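Local coordinates for protein ADP-ribosylating toxin CARDS (Mycoplasma pneumoniae, PDB 4TLV) that transfers the ADP-ribosyl group of NAD(+) to multiple target proteins and causes vacuolation of mammalian cells as the main virulence factor of its bacterium, at residues R84-N98 with Y185-L198. Residues are numbered along the deposited sequence; the frame is centred on the assembly and turned at random.
Sequences RADQHFYNARATGEN and YQELQTQANDQPWL. With ACT (acetate ion), chain N.
The irregular chain 185-198 runs alongside 84-98 in the same direction, drawing closest where the CA atoms of Thr-95 and Pro-196 are 4.2 Å apart. Arg-84, long and with several donors, reaches into the bend of 186-190. A turn at chi3 swings its guanidinium so that NH1 donates to Thr-190 OG1 (2.9 Å, 159°) in plane, while NE and NH2 share Gln-186 O through weak bonds and Leu-188 CB sits over one face. Thr-190 OG1 donates to Ala-85 O at 2.7 Å, so a threonine, whose hydroxyl can accept and donate at once, suits the place. Glu-187 lies near this charge without a salt bridge; OE1 accepts from Tyr-185 OH and pairs with Arg-8. Two small alanines, Ala-85 and Ala-192, let the backbones approach, with CB atoms 3.7 Å apart.

At the turn 86-89, the side-chain amide of Asn-193 donates and accepts at once: ND2 gives a nearly straight bond to a lone pair of Gln-87 O (3.0 Å), and OD1 closes an Asx turn onto Gln-195 N. Its backbone N donates to Phe-89 O. The side chain runs alongside Tyr-90, CB over the ring but off-centre, amide and ring planes 25° apart. Trp-197 sets the edge of its five-membered ring over the face of Tyr-90 (centroids 4.7 Å apart, planes at 78°), and its NE1 hydrogen-bonds to the carboxylate of Asp-138. Thr-95 OG1 accepts from Trp-197 N at 3.0 Å and donates to Asn-91 O, tying the loop to the helix's first turn. Pro-196, rigid and apolar, packs its ring against Asn-98. Water bridges Asn-91 N to the carbonyls of Asn-193 and Gln-195. The arrangement lays a loop of the mono-ADP-ribosyltransferase domain, of the pertussis toxin S1 family, along edge strand 89-91 and its Asn-91-capped helix.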
ATOM      1  N   ARG A  84       8.303 -14.369 -12.825  1.00 11.02           N
ATOM      2  CA  ARG A  84       8.738 -13.277 -13.684  1.00 10.93           C
ATOM      3  C   ARG A  84       7.514 -12.718 -14.384  1.00 11.79           C
ATOM      4  O   ARG A  84       6.757 -13.459 -15.002  1.00 10.74           O
ATOM      5  CB  ARG A  84       9.781 -13.734 -14.730  1.00 10.70           C
ATOM      6  CG  ARG A  84      10.230 -12.645 -15.704  1.00 10.22           C
ATOM      7  CD  ARG A  84      11.301 -13.156 -16.725  1.00 13.01           C
ATOM      8  NE  ARG A  84      10.993 -14.512 -17.188  1.00 11.49           N
ATOM      9  CZ  ARG A  84      10.054 -14.809 -18.081  1.00 14.80           C
ATOM     10  NH1 ARG A  84       9.336 -13.840 -18.656  1.00 11.26           N
ATOM     11  NH2 ARG A  84       9.824 -16.079 -18.397  1.00 13.58           N
ATOM     12  N   ALA A  85       7.335 -11.406 -14.285  1.00 11.65           N
ATOM     13  CA  ALA A  85       6.200 -10.731 -14.915  1.00 10.21           C
ATOM     14  C   ALA A  85       6.495 -10.375 -16.374  1.00 11.62           C
ATOM     15  O   ALA A  85       7.639 -10.148 -16.740  1.00 10.98           O
ATOM     16  CB  ALA A  85       5.849  -9.480 -14.143  1.00  9.86           C
ATOM     17  N   ASP A  86       5.450 -10.329 -17.196  1.00 10.52           N
ATOM     18  CA  ASP A  86       5.597  -9.967 -18.605  1.00 11.33           C
ATOM     19  C   ASP A  86       4.368  -9.147 -19.023  1.00 11.02           C
ATOM     20  O   ASP A  86       3.590  -8.746 -18.165  1.00  9.22           O
ATOM     21  CB  ASP A  86       5.816 -11.211 -19.493  1.00 11.99           C
ATOM     22  CG  ASP A  86       4.641 -12.206 -19.433  1.00 13.35           C
ATOM     23  OD1 ASP A  86       3.490 -11.762 -19.256  1.00 14.47           O
ATOM     24  OD2 ASP A  86       4.865 -13.433 -19.606  1.00 12.05           O
ATOM     25  N   GLN A  87       4.200  -8.892 -20.319  1.00 11.53           N
ATOM     26  CA  GLN A  87       3.164  -7.958 -20.793  1.00 12.64           C
ATOM     27  C   GLN A  87       1.724  -8.400 -20.497  1.00 13.07           C
ATOM     28  O   GLN A  87       0.796  -7.600 -20.644  1.00 11.44           O
ATOM     29  CB  GLN A  87       3.319  -7.690 -22.303  1.00 14.59           C
ATOM     30  CG  GLN A  87       2.904  -8.906 -23.133  1.00 22.48           C
ATOM     31  CD  GLN A  87       3.028  -8.714 -24.649  1.00 37.80           C
ATOM     32  OE1 GLN A  87       3.714  -7.802 -25.131  1.00 35.49           O
ATOM     33  NE2 GLN A  87       2.359  -9.588 -25.408  1.00 39.41           N
ATOM     34  N   HIS A  88       1.502  -9.651 -20.090  1.00 10.83           N
ATOM     35  CA  HIS A  88       0.130  -9.995 -19.713  1.00 12.41           C
ATOM     36  C   HIS A  88      -0.161  -9.885 -18.203  1.00 11.00           C
ATOM     37  O   HIS A  88      -1.206 -10.327 -17.734  1.00 11.81           O
ATOM     38  CB  HIS A  88      -0.379 -11.303 -20.372  1.00 14.50           C
ATOM     39  CG  HIS A  88      -0.072 -12.567 -19.621  1.00 16.73           C
ATOM     40  ND1 HIS A  88       1.212 -13.018 -19.404  1.00 18.34           N
ATOM     41  CD2 HIS A  88      -0.895 -13.537 -19.145  1.00 18.37           C
ATOM     42  CE1 HIS A  88       1.169 -14.186 -18.779  1.00 19.27           C
ATOM     43  NE2 HIS A  88      -0.099 -14.522 -18.611  1.00 18.01           N
ATOM     44  N   PHE A  89       0.764  -9.258 -17.473  1.00 11.10           N
ATOM     45  CA  PHE A  89       0.574  -8.925 -16.058  1.00  8.68           C
ATOM     46  C   PHE A  89       0.221  -7.434 -15.914  1.00  9.19           C
ATOM     47  O   PHE A  89       0.964  -6.578 -16.383  1.00  8.32           O
ATOM     48  CB  PHE A  89       1.863  -9.163 -15.269  1.00  9.20           C
ATOM     49  CG  PHE A  89       2.255 -10.606 -15.103  1.00  9.35           C
ATOM     50  CD1 PHE A  89       2.546 -11.406 -16.208  1.00 10.37           C
ATOM     51  CD2 PHE A  89       2.419 -11.138 -13.829  1.00 10.04           C
ATOM     52  CE1 PHE A  89       2.957 -12.729 -16.041  1.00 12.50           C
ATOM     53  CE2 PHE A  89       2.822 -12.463 -13.650  1.00 12.42           C
ATOM     54  CZ  PHE A  89       3.099 -13.251 -14.752  1.00 10.28           C
ATOM     55  N   TYR A  90      -0.878  -7.138 -15.223  1.00  8.09           N
ATOM     56  CA  TYR A  90      -1.403  -5.782 -15.090  1.00  9.45           C
ATOM     57  C   TYR A  90      -1.635  -5.406 -13.643  1.00  8.58           C
ATOM     58  O   TYR A  90      -2.082  -6.226 -12.854  1.00  9.18           O
ATOM     59  CB  TYR A  90      -2.768  -5.699 -15.784  1.00  8.57           C
ATOM     60  CG  TYR A  90      -2.661  -5.978 -17.258  1.00  9.95           C
ATOM     61  CD1 TYR A  90      -2.720  -7.280 -17.742  1.00  9.20           C
ATOM     62  CD2 TYR A  90      -2.472  -4.936 -18.166  1.00  8.97           C
ATOM     63  CE1 TYR A  90      -2.583  -7.550 -19.116  1.00  8.98           C
ATOM     64  CE2 TYR A  90      -2.344  -5.192 -19.532  1.00 11.47           C
ATOM     65  CZ  TYR A  90      -2.409  -6.493 -19.996  1.00 10.89           C
ATOM     66  OH  TYR A  90      -2.296  -6.735 -21.348  1.00 13.16           O
ATOM     67  N   ASN A  91      -1.396  -4.146 -13.312  1.00  8.97           N
ATOM     68  CA  ASN A  91      -1.632  -3.683 -11.938  1.00  9.93           C
ATOM     69  C   ASN A  91      -3.112  -3.376 -11.638  1.00 10.95           C
ATOM     70  O   ASN A  91      -3.749  -2.576 -12.340  1.00  9.88           O
ATOM     71  CB  ASN A  91      -0.772  -2.453 -11.627  1.00  9.28           C
ATOM     72  CG  ASN A  91      -0.893  -2.030 -10.173  1.00 10.39           C
ATOM     73  OD1 ASN A  91      -1.681  -1.167  -9.849  1.00 11.35           O
ATOM     74  ND2 ASN A  91      -0.132  -2.686  -9.284  1.00  9.84           N
ATOM     75  N   ALA A  92      -3.656  -4.003 -10.593  1.00  8.31           N
ATOM     76  CA  ALA A  92      -5.074  -3.824 -10.280  1.00  9.52           C
ATOM     77  C   ALA A  92      -5.379  -2.373  -9.913  1.00 12.30           C
ATOM     78  O   ALA A  92      -6.342  -1.780 -10.434  1.00  9.87           O
ATOM     79  CB  ALA A  92      -5.525  -4.793  -9.157  1.00  8.89           C
ATOM     80  N   ARG A  93      -4.577  -1.779  -9.029  1.00  8.73           N
ATOM     81  CA  ARG A  93      -4.867  -0.389  -8.621  1.00 11.31           C
ATOM     82  C   ARG A  93      -4.833   0.607  -9.802  1.00  9.57           C
ATOM     83  O   ARG A  93      -5.749   1.419  -9.954  1.00 11.44           O
ATOM     84  CB  ARG A  93      -3.947   0.086  -7.476  1.00 12.13           C
ATOM     85  CG  ARG A  93      -4.446  -0.346  -6.066  1.00 13.28           C
ATOM     86  CD  ARG A  93      -5.254   0.775  -5.364  1.00 12.73           C
ATOM     87  NE  ARG A  93      -4.363   1.888  -5.076  1.00 16.76           N
ATOM     88  CZ  ARG A  93      -4.407   3.081  -5.659  1.00 20.32           C
ATOM     89  NH1 ARG A  93      -5.361   3.370  -6.536  1.00 17.95           N
ATOM     90  NH2 ARG A  93      -3.490   3.992  -5.348  1.00 17.35           N
ATOM     91  N   ALA A  94      -3.794   0.535 -10.633  1.00 10.17           N
ATOM     92  CA  ALA A  94      -3.662   1.463 -11.746  1.00  9.26           C
ATOM     93  C   ALA A  94      -4.808   1.253 -12.740  1.00 10.47           C
ATOM     94  O   ALA A  94      -5.324   2.207 -13.336  1.00 10.81           O
ATOM     95  CB  ALA A  94      -2.304   1.274 -12.444  1.00 11.37           C
ATOM     96  N   THR A  95      -5.182  -0.007 -12.935  1.00 10.16           N
ATOM     97  CA  THR A  95      -6.297  -0.332 -13.812  1.00 12.04           C
ATOM     98  C   THR A  95      -7.566   0.361 -13.300  1.00 10.37           C
ATOM     99  O   THR A  95      -8.325   0.954 -14.074  1.00 11.92           O
ATOM    100  CB  THR A  95      -6.502  -1.872 -13.928  1.00 11.39           C
ATOM    101  OG1 THR A  95      -5.378  -2.450 -14.602  1.00  9.12           O
ATOM    102  CG2 THR A  95      -7.785  -2.205 -14.721  1.00 12.95           C
ATOM    103  N   GLY A  96      -7.784   0.303 -11.988  1.00 11.79           N
ATOM    104  CA  GLY A  96      -8.940   0.932 -11.373  1.00 11.83           C
ATOM    105  C   GLY A  96      -8.918   2.445 -11.506  1.00 13.09           C
ATOM    106  O   GLY A  96      -9.940   3.055 -11.790  1.00 13.24           O
ATOM    107  N   GLU A  97      -7.757   3.059 -11.320  1.00  9.05           N
ATOM    108  CA  GLU A  97      -7.661   4.514 -11.447  1.00 12.46           C
ATOM    109  C   GLU A  97      -7.968   4.994 -12.870  1.00 12.45           C
ATOM    110  O   GLU A  97      -8.542   6.070 -13.082  1.00 10.26           O
ATOM    111  CB  GLU A  97      -6.274   5.000 -11.049  1.00 12.17           C
ATOM    112  CG  GLU A  97      -5.959   4.808  -9.563  1.00 14.52           C
ATOM    113  CD  GLU A  97      -6.992   5.454  -8.669  1.00 16.76           C
ATOM    114  OE1 GLU A  97      -7.099   6.711  -8.677  1.00 19.23           O
ATOM    115  OE2 GLU A  97      -7.705   4.710  -7.959  1.00 17.35           O
ATOM    116  N   ASN A  98      -7.548   4.206 -13.847  1.00 10.42           N
ATOM    117  CA  ASN A  98      -7.816   4.521 -15.239  1.00 11.53           C
ATOM    118  C   ASN A  98      -9.327   4.473 -15.495  1.00 10.85           C
ATOM    119  O   ASN A  98      -9.893   5.370 -16.135  1.00 12.21           O
ATOM    120  CB  ASN A  98      -7.035   3.567 -16.174  1.00 10.97           C
ATOM    121  CG  ASN A  98      -7.133   3.970 -17.635  1.00 12.33           C
ATOM    122  OD1 ASN A  98      -6.730   5.066 -18.014  1.00 13.00           O
ATOM    123  ND2 ASN A  98      -7.690   3.084 -18.464  1.00  9.68           N
ATOM    124  N   TYR A 185      12.366 -22.841 -15.652  1.00 18.32           N
ATOM    125  CA  TYR A 185      12.313 -21.383 -15.722  1.00 14.70           C
ATOM    126  C   TYR A 185      13.121 -20.869 -16.910  1.00 18.32           C
ATOM    127  O   TYR A 185      14.218 -21.353 -17.185  1.00 17.25           O
ATOM    128  CB  TYR A 185      12.844 -20.734 -14.434  1.00 14.87           C
ATOM    129  CG  TYR A 185      12.951 -19.222 -14.533  1.00 16.54           C
ATOM    130  CD1 TYR A 185      11.806 -18.423 -14.525  1.00 12.99           C
ATOM    131  CD2 TYR A 185      14.192 -18.591 -14.631  1.00 18.15           C
ATOM    132  CE1 TYR A 185      11.897 -17.045 -14.617  1.00 11.51           C
ATOM    133  CE2 TYR A 185      14.294 -17.206 -14.727  1.00 16.14           C
ATOM    134  CZ  TYR A 185      13.129 -16.440 -14.720  1.00 16.30           C
ATOM    135  OH  TYR A 185      13.202 -15.069 -14.819  1.00 13.51           O
ATOM    136  N   GLN A 186      12.579 -19.885 -17.611  1.00 13.51           N
ATOM    137  CA  GLN A 186      13.327 -19.213 -18.666  1.00 15.08           C
ATOM    138  C   GLN A 186      13.577 -17.756 -18.295  1.00 18.12           C
ATOM    139  O   GLN A 186      12.632 -17.032 -17.968  1.00 12.32           O
ATOM    140  CB  GLN A 186      12.552 -19.309 -19.991  1.00 16.41           C
ATOM    141  CG  GLN A 186      12.329 -20.752 -20.454  1.00 17.03           C
ATOM    142  CD  GLN A 186      11.499 -20.841 -21.722  1.00 27.38           C
ATOM    143  OE1 GLN A 186      11.460 -19.900 -22.512  1.00 25.78           O
ATOM    144  NE2 GLN A 186      10.828 -21.976 -21.922  1.00 25.01           N
ATOM    145  N   GLU A 187      14.839 -17.319 -18.334  1.00 15.15           N
ATOM    146  CA  GLU A 187      15.155 -15.916 -18.041  1.00 14.99           C
ATOM    147  C   GLU A 187      14.976 -15.100 -19.312  1.00 19.65           C
ATOM    148  O   GLU A 187      15.837 -15.108 -20.194  1.00 19.06           O
ATOM    149  CB  GLU A 187      16.587 -15.749 -17.512  1.00 16.65           C
ATOM    150  CG  GLU A 187      16.938 -14.301 -17.150  1.00 15.18           C
ATOM    151  CD  GLU A 187      15.827 -13.641 -16.339  1.00 19.15           C
ATOM    152  OE1 GLU A 187      15.658 -14.012 -15.152  1.00 17.77           O
ATOM    153  OE2 GLU A 187      15.109 -12.773 -16.896  1.00 17.48           O
ATOM    154  N   LEU A 188      13.845 -14.420 -19.436  1.00 14.04           N
ATOM    155  CA  LEU A 188      13.572 -13.706 -20.676  1.00 16.92           C
ATOM    156  C   LEU A 188      13.722 -12.185 -20.584  1.00 17.34           C
ATOM    157  O   LEU A 188      13.459 -11.489 -21.554  1.00 16.17           O
ATOM    158  CB  LEU A 188      12.187 -14.072 -21.197  1.00 16.02           C
ATOM    159  CG  LEU A 188      12.041 -15.553 -21.542  1.00 16.46           C
ATOM    160  CD1 LEU A 188      10.607 -15.842 -22.017  1.00 19.26           C
ATOM    161  CD2 LEU A 188      13.084 -15.979 -22.603  1.00 19.25           C
ATOM    162  N   GLN A 189      14.136 -11.683 -19.424  1.00 16.70           N
ATOM    163  CA  GLN A 189      14.293 -10.243 -19.209  1.00 16.06           C
ATOM    164  C   GLN A 189      13.083  -9.436 -19.690  1.00 19.51           C
ATOM    165  O   GLN A 189      13.194  -8.534 -20.533  1.00 15.68           O
ATOM    166  CB  GLN A 189      15.599  -9.712 -19.812  1.00 16.93           C
ATOM    167  CG  GLN A 189      16.829 -10.431 -19.282  1.00 16.88           C
ATOM    168  CD  GLN A 189      18.136  -9.900 -19.879  1.00 23.11           C
ATOM    169  OE1 GLN A 189      18.193  -9.501 -21.043  1.00 18.82           O
ATOM    170  NE2 GLN A 189      19.186  -9.898 -19.074  1.00 18.19           N
ATOM    171  N   THR A 190      11.929  -9.772 -19.130  1.00 13.17           N
ATOM    172  CA  THR A 190      10.676  -9.081 -19.432  1.00 14.55           C
ATOM    173  C   THR A 190      10.304  -8.174 -18.264  1.00 15.30           C
ATOM    174  O   THR A 190      11.007  -8.132 -17.256  1.00 14.82           O
ATOM    175  CB  THR A 190       9.538 -10.099 -19.664  1.00 14.81           C
ATOM    176  OG1 THR A 190       9.455 -10.988 -18.542  1.00 13.66           O
ATOM    177  CG2 THR A 190       9.793 -10.923 -20.913  1.00 15.94           C
ATOM    178  N   GLN A 191       9.193  -7.452 -18.391  1.00 13.46           N
ATOM    179  CA  GLN A 191       8.675  -6.665 -17.282  1.00 14.17           C
ATOM    180  C   GLN A 191       7.148  -6.662 -17.342  1.00 11.75           C
ATOM    181  O   GLN A 191       6.573  -6.902 -18.397  1.00 11.28           O
ATOM    182  CB  GLN A 191       9.182  -5.231 -17.368  1.00 19.06           C
ATOM    183  CG  GLN A 191       8.663  -4.502 -18.600  1.00 21.89           C
ATOM    184  CD  GLN A 191       8.937  -3.010 -18.565  1.00 35.49           C
ATOM    185  OE1 GLN A 191      10.183  -2.645 -18.285  1.00 35.10           O
ATOM    186  NE2 GLN A 191       8.032  -2.189 -18.782  1.00 39.75           N
ATOM    187  N   ALA A 192       6.499  -6.399 -16.213  1.00 14.07           N
ATOM    188  CA  ALA A 192       5.042  -6.332 -16.184  1.00 10.35           C
ATOM    189  C   ALA A 192       4.577  -5.219 -17.120  1.00 13.88           C
ATOM    190  O   ALA A 192       5.317  -4.279 -17.380  1.00 13.23           O
ATOM    191  CB  ALA A 192       4.542  -6.083 -14.769  1.00  8.51           C
ATOM    192  N   ASN A 193       3.353  -5.329 -17.623  1.00 10.90           N
ATOM    193  CA  ASN A 193       2.798  -4.269 -18.454  1.00  9.36           C
ATOM    194  C   ASN A 193       2.676  -2.957 -17.658  1.00 13.06           C
ATOM    195  O   ASN A 193       2.133  -2.954 -16.553  1.00 11.30           O
ATOM    196  CB  ASN A 193       1.419  -4.686 -18.978  1.00 12.21           C
ATOM    197  CG  ASN A 193       1.055  -3.950 -20.257  1.00 14.26           C
ATOM    198  OD1 ASN A 193       1.212  -2.734 -20.338  1.00 13.06           O
ATOM    199  ND2 ASN A 193       0.629  -4.692 -21.276  1.00 13.48           N
ATOM    200  N   ASP A 194       3.175  -1.844 -18.196  1.00 11.29           N
ATOM    201  CA  ASP A 194       3.061  -0.572 -17.452  1.00 15.66           C
ATOM    202  C   ASP A 194       1.773   0.187 -17.739  1.00 15.28           C
ATOM    203  O   ASP A 194       1.579   1.296 -17.240  1.00 14.42           O
ATOM    204  CB  ASP A 194       4.293   0.349 -17.632  1.00 17.93           C
ATOM    205  CG  ASP A 194       4.499   0.819 -19.076  1.00 32.11           C
ATOM    206  OD1 ASP A 194       3.678   0.499 -19.961  1.00 26.36           O
ATOM    207  OD2 ASP A 194       5.510   1.522 -19.324  1.00 34.14           O
ATOM    208  N   GLN A 195       0.898  -0.416 -18.537  1.00 12.67           N
ATOM    209  CA  GLN A 195      -0.384   0.206 -18.878  1.00 13.33           C
ATOM    210  C   GLN A 195      -1.540  -0.332 -18.052  1.00 12.17           C
ATOM    211  O   GLN A 195      -1.512  -1.475 -17.604  1.00 12.45           O
ATOM    212  CB  GLN A 195      -0.713  -0.043 -20.347  1.00 15.24           C
ATOM    213  CG  GLN A 195       0.457   0.050 -21.278  1.00 27.13           C
ATOM    214  CD  GLN A 195       0.459   1.331 -22.021  1.00 32.33           C
ATOM    215  OE1 GLN A 195      -0.020   1.400 -23.151  1.00 34.21           O
ATOM    216  NE2 GLN A 195       1.014   2.368 -21.408  1.00 35.44           N
ATOM    217  N   PRO A 196      -2.583   0.488 -17.875  1.00 12.47           N
ATOM    218  CA  PRO A 196      -3.818   0.007 -17.245  1.00 10.03           C
ATOM    219  C   PRO A 196      -4.482  -0.994 -18.169  1.00 11.92           C
ATOM    220  O   PRO A 196      -4.424  -0.864 -19.409  1.00 11.44           O
ATOM    221  CB  PRO A 196      -4.703   1.256 -17.139  1.00 11.94           C
ATOM    222  CG  PRO A 196      -4.016   2.335 -17.870  1.00 11.87           C
ATOM    223  CD  PRO A 196      -2.663   1.889 -18.323  1.00 15.77           C
ATOM    224  N   TRP A 197      -5.110  -1.998 -17.576  1.00  9.67           N
ATOM    225  CA  TRP A 197      -5.775  -3.036 -18.358  1.00 10.74           C
ATOM    226  C   TRP A 197      -7.103  -2.545 -18.944  1.00 10.65           C
ATOM    227  O   TRP A 197      -7.857  -1.839 -18.279  1.00 10.49           O
ATOM    228  CB  TRP A 197      -6.065  -4.244 -17.470  1.00 10.14           C
ATOM    229  CG  TRP A 197      -6.703  -5.349 -18.217  1.00 10.20           C
ATOM    230  CD1 TRP A 197      -6.073  -6.308 -18.971  1.00 11.65           C
ATOM    231  CD2 TRP A 197      -8.106  -5.634 -18.289  1.00 11.31           C
ATOM    232  NE1 TRP A 197      -7.009  -7.166 -19.514  1.00 11.30           N
ATOM    233  CE2 TRP A 197      -8.261  -6.777 -19.111  1.00 13.13           C
ATOM    234  CE3 TRP A 197      -9.245  -5.036 -17.749  1.00 11.37           C
ATOM    235  CZ2 TRP A 197      -9.506  -7.332 -19.393  1.00 12.87           C
ATOM    236  CZ3 TRP A 197     -10.492  -5.592 -18.034  1.00 13.24           C
ATOM    237  CH2 TRP A 197     -10.603  -6.723 -18.851  1.00 10.15           C
ATOM    238  N   LEU A 198      -7.383  -2.934 -20.183  1.00 11.95           N
ATOM    239  CA  LEU A 198      -8.716  -2.805 -20.775  1.00 12.07           C
ATOM    240  C   LEU A 198      -8.884  -4.075 -21.595  1.00 12.48           C
ATOM    241  O   LEU A 198      -7.896  -4.678 -21.992  1.00 11.11           O
ATOM    242  CB  LEU A 198      -8.807  -1.579 -21.697  1.00 11.77           C
ATOM    243  CG  LEU A 198      -8.954  -0.218 -20.997  1.00 16.13           C
ATOM    244  CD1 LEU A 198      -9.086   0.884 -22.032  1.00 24.19           C
ATOM    245  CD2 LEU A 198     -10.138  -0.200 -20.035  1.00 21.59           C
TER
HETATM  246  C   ACT N 608      -4.212   7.497  -6.938  0.65 20.21           C
HETATM  247  O   ACT N 608      -4.210   6.251  -6.853  0.65 22.05           O
HETATM  248  OXT ACT N 608      -4.963   8.004  -7.811  0.65 19.31           O
HETATM  249  CH3 ACT N 608      -3.346   8.326  -6.039  0.65 15.76           C
HETATM  250  O   HOH W   1      -0.369  -2.456 -15.338  1.00 12.22           O
HETATM  251  O   HOH W   2      -8.250   0.577 -17.005  1.00 12.53           O